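Local coordinates for acetyltransferase (Klebsiella pneumoniae, PDB 5XUN), which probably transfers the acetyl group of acetyl-CoA to glycyl-tRNA(Gly), acting as the GNAT-family toxin KacT of a toxin-antitoxin pair, at residues A114-V119 with Y130-E135; T19-G24 with L60-L65. The protein carries 1 engineered substitution. One frame throughout, in Å; residues are numbered along the deposited sequence.

Contact 1 of 2, residues A114-V119 with Y130-E135; sequences AHVMRV and YGLFVE. With ACO (acetyl coenzyme *a), chain E.
Leu132 reaches from strand 131-135 to the sheet-facing side of helix 108-126 and meets two successive helix residues, Val116 and Met117. Its CD2 methyl does most of the touching: it lies 3.7 Å from Val116 CG1 and 4.0 Å from Met117 CE. The second methyl, Leu132 CD1, comes within 4.1 Å of Val116 CG1, which therefore sits over the forked end of the leucine. At chi1 171° Val116 CG1 lies opposite the backbone N and is turned toward the leucine. Met117 arrives differently. Its CB does not aim at the strand, but a bend at chi2 (-49°) carries the thioether round, so that SD and CE both approach Leu132 CD2, SD also at 4.0 Å. Each helix side chain crosses the leucine at about a right angle, and no hydrogen bond joins the two segments.

All three side chains are buried. Leu94 of strand 88-99 also touches Leu132, while Tyr163 and Phe150 pack against Met117. Two residues further along the strand, Val134 CG2 lies 3.6 Å from the acetyl methyl CH3 of acetyl-CoA, and Glu135 O also borders that methyl. The helix packs on the sheet as the middle element of a beta-alpha-beta crossover from strand 88-99 to strand 131-135, whose far end borders the acetyl group, within the acetyl-CoA-binding core of the GNAT fold.

Contact 2 of 2, residues T19-G24 with L60-L65; sequences TGFDCG and LGYYTL. With ACO (acetyl coenzyme *a), chain E.
The ring of Phe21 points its edge at the backbone of strand 59-71, where Leu60 passes into Gly61. Leu60 C and Gly61 N lie at the edge of the phenyl ring, near its plane, 3.7 and 3.8 Å from Phe21 CE2, so that a peptide group, and not the leucine side chain, receives the phenyl edge. The CB of Leu60 points away from the loop. At chi1 179° the Phe21 ring swings away from its own backbone N and out to the strand. A looser aromatic contact continues the packing: Phe21 CZ stands 4.2 Å from Tyr62 CD1, at the edge of the tyrosine ring, whereas Tyr62 meets the phenyl ring obliquely.

Where the phenyl edge lands, Leu60 and Gly61 both face Leu50 of the neighbouring strand 46-51 and form a classic beta bulge between antiparallel strands of the mixed GNAT sheet.

Polar bonds shape the loop itself. Gly24 N donates to Asp22 OD1 over 2.7 Å, closing an Asx turn; the bond is bent to 144° at the hydrogen and meets the oxygen from above the carboxylate plane, 48° out of it. Asp22 N is in turn held by Asp100 OD1 and Cys23 N by Asn29 OD1, while on the strand the hydroxyl of Tyr62 bonds to Leu28 O.

Cofactor contacts come from the turn. Cys23 O approaches C7P of acetyl-CoA at 3.2 Å and also accepts a hydrogen bond from Gln104 NE2. The thiol lies alongside the pantetheine arm, with Cys23 SG 3.6 Å from C6P of acetyl-CoA.

Both contacts are buried and reach the same sheet, but contact 1 lies about 6 Å from the centre of the chain and contact 2 about 12 Å, measured centre to centre. Contact 1 joins a helix to a strand through aliphatic side chains and a thioether; contact 2 joins an irregular loop to a strand through the edge of a phenyl ring set against a peptide, with polar bonds shaping the loop. They meet where helix 108-126 packs on strand 59-71: His115 ND1 and Tyr63 OH are 2.6 Å apart, a probable hydrogen bond, and Val119 CG1 packs 3.6 Å from Leu65 CD1. Both border acetyl-CoA, contact 1 at the acetyl methyl and contact 2 along the pantetheine arm.

Contact 1 of 2, residues A114-V119 with Y130-E135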
loop_
_atom_site.group_PDB
_atom_site.type_symbol
_atom_site.label_atom_id
_atom_site.label_comp_id
_atom_site.label_asym_id
_atom_site.label_seq_id
_atom_site.Cartn_x
_atom_site.Cartn_y
_atom_site.Cartn_z
ATOM N N ALA B 114 9.842 14.563 3.998
ATOM C CA ALA B 114 10.818 14.054 3.038
ATOM C C ALA B 114 11.099 12.577 3.282
ATOM O O ALA B 114 11.198 11.789 2.333
ATOM C CB ALA B 114 12.112 14.864 3.108
ATOM N N HIS B 115 11.198 12.179 4.552
ATOM C CA HIS B 115 11.382 10.771 4.872
ATOM C C HIS B 115 10.166 9.946 4.462
ATOM O O HIS B 115 10.313 8.823 3.952
ATOM C CB HIS B 115 11.678 10.619 6.361
ATOM C CG HIS B 115 12.090 9.239 6.755
ATOM N ND1 HIS B 115 11.188 8.209 6.923
ATOM C CD2 HIS B 115 13.313 8.713 7.007
ATOM C CE1 HIS B 115 11.837 7.113 7.273
ATOM N NE2 HIS B 115 13.128 7.387 7.315
ATOM N N VAL B 116 8.958 10.483 4.678
ATOM C CA VAL B 116 7.742 9.830 4.189
ATOM C C VAL B 116 7.846 9.574 2.694
ATOM O O VAL B 116 7.529 8.483 2.207
ATOM C CB VAL B 116 6.500 10.680 4.503
ATOM C CG1 VAL B 116 5.256 10.086 3.795
ATOM C CG2 VAL B 116 6.295 10.831 6.011
ATOM N N MET B 117 8.270 10.594 1.940
ATOM C CA MET B 117 8.339 10.475 0.487
ATOM C C MET B 117 9.244 9.329 0.065
ATOM O O MET B 117 8.923 8.585 -0.866
ATOM C CB MET B 117 8.833 11.781 -0.130
ATOM C CG MET B 117 7.914 12.959 0.068
ATOM S SD MET B 117 6.228 12.554 -0.379
ATOM C CE MET B 117 5.449 14.158 -0.197
ATOM N N ARG B 118 10.388 9.180 0.733
ATOM C CA ARG B 118 11.319 8.122 0.367
ATOM C C ARG B 118 10.729 6.745 0.655
ATOM O O ARG B 118 10.941 5.799 -0.116
ATOM C CB ARG B 118 12.642 8.318 1.102
ATOM C CG ARG B 118 13.685 7.278 0.762
ATOM C CD ARG B 118 14.990 7.531 1.493
ATOM N NE ARG B 118 15.703 8.695 0.974
ATOM C CZ ARG B 118 16.373 8.711 -0.175
ATOM N NH1 ARG B 118 16.423 7.627 -0.940
ATOM N NH2 ARG B 118 16.992 9.817 -0.565
ATOM N N VAL B 119 9.993 6.609 1.763
ATOM C CA VAL B 119 9.357 5.334 2.078
ATOM C C VAL B 119 8.292 5.007 1.042
ATOM O O VAL B 119 8.205 3.875 0.553
ATOM C CB VAL B 119 8.771 5.354 3.502
ATOM C CG1 VAL B 119 7.931 4.115 3.742
ATOM C CG2 VAL B 119 9.882 5.458 4.534
ATOM N N TYR B 130 -0.530 5.337 -6.414
ATOM C CA TYR B 130 -0.616 6.494 -7.295
ATOM C C TYR B 130 -0.160 7.776 -6.611
ATOM O O TYR B 130 0.197 8.739 -7.298
ATOM C CB TYR B 130 -2.051 6.650 -7.810
ATOM C CG TYR B 130 -2.220 7.751 -8.833
ATOM C CD1 TYR B 130 -1.691 7.621 -10.117
ATOM C CD2 TYR B 130 -2.912 8.913 -8.524
ATOM C CE1 TYR B 130 -1.837 8.626 -11.057
ATOM C CE2 TYR B 130 -3.065 9.925 -9.458
ATOM C CZ TYR B 130 -2.525 9.776 -10.720
ATOM O OH TYR B 130 -2.675 10.776 -11.645
ATOM N N GLY B 131 -0.141 7.801 -5.284
ATOM C CA GLY B 131 0.455 8.907 -4.567
ATOM C C GLY B 131 0.161 8.807 -3.085
ATOM O O GLY B 131 -0.342 7.789 -2.596
ATOM N N LEU B 132 0.479 9.893 -2.383
ATOM C CA LEU B 132 0.340 9.967 -0.935
ATOM C C LEU B 132 -0.880 10.811 -0.595
ATOM O O LEU B 132 -0.946 11.988 -0.962
ATOM C CB LEU B 132 1.599 10.549 -0.295
ATOM C CG LEU B 132 1.588 10.837 1.213
ATOM C CD1 LEU B 132 1.621 9.564 2.056
ATOM C CD2 LEU B 132 2.769 11.725 1.557
ATOM N N PHE B 133 -1.826 10.210 0.117
ATOM C CA PHE B 133 -3.074 10.845 0.515
ATOM C C PHE B 133 -2.944 11.333 1.954
ATOM O O PHE B 133 -2.353 10.652 2.795
ATOM C CB PHE B 133 -4.228 9.843 0.386
ATOM C CG PHE B 133 -5.595 10.402 0.727
ATOM C CD1 PHE B 133 -6.034 10.459 2.045
ATOM C CD2 PHE B 133 -6.461 10.811 -0.278
ATOM C CE1 PHE B 133 -7.295 10.952 2.362
ATOM C CE2 PHE B 133 -7.729 11.304 0.029
ATOM C CZ PHE B 133 -8.141 11.375 1.352
ATOM N N VAL B 134 -3.503 12.507 2.243
ATOM C CA VAL B 134 -3.485 13.006 3.615
ATOM C C VAL B 134 -4.735 13.839 3.857
ATOM O O VAL B 134 -5.168 14.609 2.994
ATOM C CB VAL B 134 -2.190 13.797 3.911
ATOM C CG1 VAL B 134 -2.107 15.060 3.069
ATOM C CG2 VAL B 134 -2.085 14.113 5.391
ATOM N N GLU B 135 -5.329 13.658 5.035
ATOM C CA GLU B 135 -6.426 14.496 5.493
ATOM C C GLU B 135 -5.857 15.504 6.480
ATOM O O GLU B 135 -5.438 15.134 7.579
ATOM C CB GLU B 135 -7.524 13.659 6.139
ATOM C CG GLU B 135 -8.535 14.481 6.909
ATOM C CD GLU B 135 -9.862 13.772 7.046
ATOM O OE1 GLU B 135 -10.906 14.445 6.932
ATOM O OE2 GLU B 135 -9.859 12.535 7.225
HETATM N N1A ACO E . 13.922 24.126 6.695
HETATM C C2A ACO E . 12.612 24.432 6.574
HETATM N N3A ACO E . 11.955 25.279 7.392
HETATM C C4A ACO E . 12.598 25.894 8.418
HETATM C C5A ACO E . 14.033 25.607 8.612
HETATM C C6A ACO E . 14.685 24.665 7.673
HETATM N N6A ACO E . 16.001 24.363 7.799
HETATM N N7A ACO E . 14.437 26.322 9.674
HETATM C C8A ACO E . 13.358 26.999 10.121
HETATM N N9A ACO E . 12.263 26.770 9.376
HETATM C C1B ACO E . 10.925 27.372 9.657
HETATM C C2B ACO E . 10.335 28.184 8.511
HETATM O O2B ACO E . 10.514 29.589 8.741
HETATM C C3B ACO E . 8.861 27.819 8.505
HETATM O O3B ACO E . 8.127 28.778 9.264
HETATM P P3B ACO E . 6.624 29.219 8.879
HETATM O O7A ACO E . 6.806 30.257 7.797
HETATM O O8A ACO E . 5.970 27.944 8.399
HETATM O O9A ACO E . 6.062 29.749 10.178
HETATM C C4B ACO E . 8.780 26.493 9.251
HETATM O O4B ACO E . 10.003 26.322 9.969
HETATM C C5B ACO E . 8.578 25.281 8.347
HETATM O O5B ACO E . 7.795 24.323 9.056
HETATM P P1A ACO E . 8.466 23.101 9.865
HETATM O O1A ACO E . 9.396 23.651 10.916
HETATM O O2A ACO E . 8.974 22.060 8.902
HETATM O O3A ACO E . 7.156 22.509 10.570
HETATM P P2A ACO E . 7.111 22.106 12.123
HETATM O O4A ACO E . 8.417 21.478 12.533
HETATM O O5A ACO E . 6.548 23.259 12.918
HETATM O O6A ACO E . 5.991 20.957 12.027
HETATM C CBP ACO E . 3.706 20.350 12.191
HETATM C CCP ACO E . 4.698 21.290 11.529
HETATM C CDP ACO E . 4.197 18.913 12.074
HETATM C CEP ACO E . 2.344 20.498 11.531
HETATM C CAP ACO E . 3.643 20.810 13.643
HETATM O OAP ACO E . 3.103 22.137 13.663
HETATM C C9P ACO E . 2.779 19.928 14.493
HETATM O O9P ACO E . 3.220 18.909 15.006
HETATM N N8P ACO E . 1.533 20.352 14.651
HETATM C C7P ACO E . 0.661 19.823 15.675
HETATM C C6P ACO E . 0.044 18.495 15.259
HETATM C C5P ACO E . -0.419 18.606 13.830
HETATM O O5P ACO E . -1.307 19.386 13.522
HETATM N N4P ACO E . 0.206 17.815 12.961
HETATM C C3P ACO E . -0.054 17.885 11.538
HETATM C C2P ACO E . -1.368 17.226 11.152
HETATM S S1P ACO E . -1.008 15.685 10.378
HETATM C C ACO E . -2.435 15.535 9.556
HETATM O O ACO E . -3.135 16.525 9.469
HETATM C CH3 ACO E . -2.800 14.202 8.966
#

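Contact 2 of 2, residues T19-G24 with L60-L65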
loop_
_atom_site.group_PDB
_atom_site.type_symbol
_atom_site.label_atom_id
_atom_site.label_comp_id
_atom_site.label_asym_id
_atom_site.label_seq_id
_atom_site.Cartn_x
_atom_site.Cartn_y
_atom_site.Cartn_z
ATOM N N THR B 19 7.675 10.914 27.779
ATOM C CA THR B 19 7.065 11.692 28.853
ATOM C C THR B 19 7.207 13.182 28.563
ATOM O O THR B 19 8.304 13.675 28.279
ATOM C CB THR B 19 7.694 11.341 30.204
ATOM O OG1 THR B 19 9.054 11.790 30.237
ATOM C CG2 THR B 19 7.646 9.837 30.450
ATOM N N GLY B 20 6.090 13.901 28.615
ATOM C CA GLY B 20 6.116 15.307 28.287
ATOM C C GLY B 20 5.968 15.631 26.818
ATOM O O GLY B 20 6.139 16.797 26.441
ATOM N N PHE B 21 5.678 14.644 25.970
ATOM C CA PHE B 21 5.523 14.920 24.549
ATOM C C PHE B 21 4.239 15.707 24.342
ATOM O O PHE B 21 3.173 15.307 24.818
ATOM C CB PHE B 21 5.493 13.624 23.728
ATOM C CG PHE B 21 5.307 13.847 22.240
ATOM C CD1 PHE B 21 4.037 13.972 21.689
ATOM C CD2 PHE B 21 6.404 13.939 21.397
ATOM C CE1 PHE B 21 3.865 14.188 20.324
ATOM C CE2 PHE B 21 6.241 14.152 20.037
ATOM C CZ PHE B 21 4.972 14.279 19.499
ATOM N N ASP B 22 4.333 16.810 23.602
ATOM C CA ASP B 22 3.177 17.661 23.345
ATOM C C ASP B 22 3.403 18.363 22.016
ATOM O O ASP B 22 4.257 19.246 21.920
ATOM C CB ASP B 22 2.970 18.682 24.465
ATOM C CG ASP B 22 1.780 19.601 24.208
ATOM O OD1 ASP B 22 0.972 19.305 23.299
ATOM O OD2 ASP B 22 1.657 20.628 24.906
ATOM N N CYS B 23 2.661 17.954 20.996
ATOM C CA CYS B 23 2.706 18.622 19.705
ATOM C C CYS B 23 1.727 19.783 19.620
ATOM O O CYS B 23 1.738 20.510 18.622
ATOM C CB CYS B 23 2.422 17.616 18.576
ATOM S SG CYS B 23 0.718 17.024 18.519
ATOM N N GLY B 24 0.893 19.977 20.639
ATOM C CA GLY B 24 -0.098 21.031 20.646
ATOM C C GLY B 24 -1.463 20.612 20.158
ATOM O O GLY B 24 -2.391 21.430 20.176
ATOM N N LEU B 60 10.753 12.985 19.705
ATOM C CA LEU B 60 10.405 14.370 19.432
ATOM C C LEU B 60 9.434 14.528 18.270
ATOM O O LEU B 60 8.981 15.650 18.009
ATOM C CB LEU B 60 11.677 15.190 19.157
ATOM C CG LEU B 60 12.603 15.524 20.339
ATOM C CD1 LEU B 60 11.831 16.208 21.458
ATOM C CD2 LEU B 60 13.357 14.313 20.868
ATOM N N GLY B 61 9.104 13.445 17.575
ATOM C CA GLY B 61 8.107 13.484 16.523
ATOM C C GLY B 61 7.858 12.088 16.002
ATOM O O GLY B 61 8.640 11.165 16.252
ATOM N N TYR B 62 6.753 11.937 15.276
ATOM C CA TYR B 62 6.427 10.627 14.729
ATOM C C TYR B 62 5.465 10.786 13.560
ATOM O O TYR B 62 4.838 11.838 13.394
ATOM C CB TYR B 62 5.829 9.714 15.808
ATOM C CG TYR B 62 4.371 9.983 16.135
ATOM C CD1 TYR B 62 4.001 10.953 17.071
ATOM C CD2 TYR B 62 3.368 9.246 15.534
ATOM C CE1 TYR B 62 2.659 11.189 17.366
ATOM C CE2 TYR B 62 2.052 9.466 15.816
ATOM C CZ TYR B 62 1.694 10.432 16.738
ATOM O OH TYR B 62 0.358 10.633 16.999
ATOM N N TYR B 63 5.347 9.723 12.753
ATOM C CA TYR B 63 4.324 9.680 11.710
ATOM C C TYR B 63 3.923 8.232 11.441
ATOM O O TYR B 63 4.645 7.298 11.797
ATOM C CB TYR B 63 4.789 10.381 10.418
ATOM C CG TYR B 63 5.813 9.664 9.553
ATOM C CD1 TYR B 63 5.430 8.645 8.680
ATOM C CD2 TYR B 63 7.151 10.036 9.575
ATOM C CE1 TYR B 63 6.360 8.011 7.866
ATOM C CE2 TYR B 63 8.088 9.407 8.771
ATOM C CZ TYR B 63 7.686 8.395 7.915
ATOM O OH TYR B 63 8.610 7.770 7.110
ATOM N N THR B 64 2.759 8.052 10.798
ATOM C CA THR B 64 2.240 6.724 10.477
ATOM C C THR B 64 1.817 6.638 9.010
ATOM O O THR B 64 1.322 7.609 8.432
ATOM C CB THR B 64 1.023 6.351 11.358
ATOM O OG1 THR B 64 -0.107 7.134 10.971
ATOM C CG2 THR B 64 1.309 6.618 12.815
ATOM N N LEU B 65 1.973 5.441 8.426
ATOM C CA LEU B 65 1.606 5.170 7.035
ATOM C C LEU B 65 0.700 3.950 6.954
ATOM O O LEU B 65 0.958 2.932 7.599
ATOM C CB LEU B 65 2.854 4.932 6.168
ATOM C CG LEU B 65 3.835 6.104 6.133
ATOM C CD1 LEU B 65 5.122 5.760 5.386
ATOM C CD2 LEU B 65 3.159 7.299 5.504
HETATM N N1A ACO E . 13.922 24.126 6.695
HETATM C C2A ACO E . 12.612 24.432 6.574
HETATM N N3A ACO E . 11.955 25.279 7.392
HETATM C C4A ACO E . 12.598 25.894 8.418
HETATM C C5A ACO E . 14.033 25.607 8.612
HETATM C C6A ACO E . 14.685 24.665 7.673
HETATM N N6A ACO E . 16.001 24.363 7.799
HETATM N N7A ACO E . 14.437 26.322 9.674
HETATM C C8A ACO E . 13.358 26.999 10.121
HETATM N N9A ACO E . 12.263 26.770 9.376
HETATM C C1B ACO E . 10.925 27.372 9.657
HETATM C C2B ACO E . 10.335 28.184 8.511
HETATM O O2B ACO E . 10.514 29.589 8.741
HETATM C C3B ACO E . 8.861 27.819 8.505
HETATM O O3B ACO E . 8.127 28.778 9.264
HETATM P P3B ACO E . 6.624 29.219 8.879
HETATM O O7A ACO E . 6.806 30.257 7.797
HETATM O O8A ACO E . 5.970 27.944 8.399
HETATM O O9A ACO E . 6.062 29.749 10.178
HETATM C C4B ACO E . 8.780 26.493 9.251
HETATM O O4B ACO E . 10.003 26.322 9.969
HETATM C C5B ACO E . 8.578 25.281 8.347
HETATM O O5B ACO E . 7.795 24.323 9.056
HETATM P P1A ACO E . 8.466 23.101 9.865
HETATM O O1A ACO E . 9.396 23.651 10.916
HETATM O O2A ACO E . 8.974 22.060 8.902
HETATM O O3A ACO E . 7.156 22.509 10.570
HETATM P P2A ACO E . 7.111 22.106 12.123
HETATM O O4A ACO E . 8.417 21.478 12.533
HETATM O O5A ACO E . 6.548 23.259 12.918
HETATM O O6A ACO E . 5.991 20.957 12.027
HETATM C CBP ACO E . 3.706 20.350 12.191
HETATM C CCP ACO E . 4.698 21.290 11.529
HETATM C CDP ACO E . 4.197 18.913 12.074
HETATM C CEP ACO E . 2.344 20.498 11.531
HETATM C CAP ACO E . 3.643 20.810 13.643
HETATM O OAP ACO E . 3.103 22.137 13.663
HETATM C C9P ACO E . 2.779 19.928 14.493
HETATM O O9P ACO E . 3.220 18.909 15.006
HETATM N N8P ACO E . 1.533 20.352 14.651
HETATM C C7P ACO E . 0.661 19.823 15.675
HETATM C C6P ACO E . 0.044 18.495 15.259
HETATM C C5P ACO E . -0.419 18.606 13.830
HETATM O O5P ACO E . -1.307 19.386 13.522
HETATM N N4P ACO E . 0.206 17.815 12.961
HETATM C C3P ACO E . -0.054 17.885 11.538
HETATM C C2P ACO E . -1.368 17.226 11.152
HETATM S S1P ACO E . -1.008 15.685 10.378
HETATM C C ACO E . -2.435 15.535 9.556
HETATM O O ACO E . -3.135 16.525 9.469
HETATM C CH3 ACO E . -2.800 14.202 8.966
#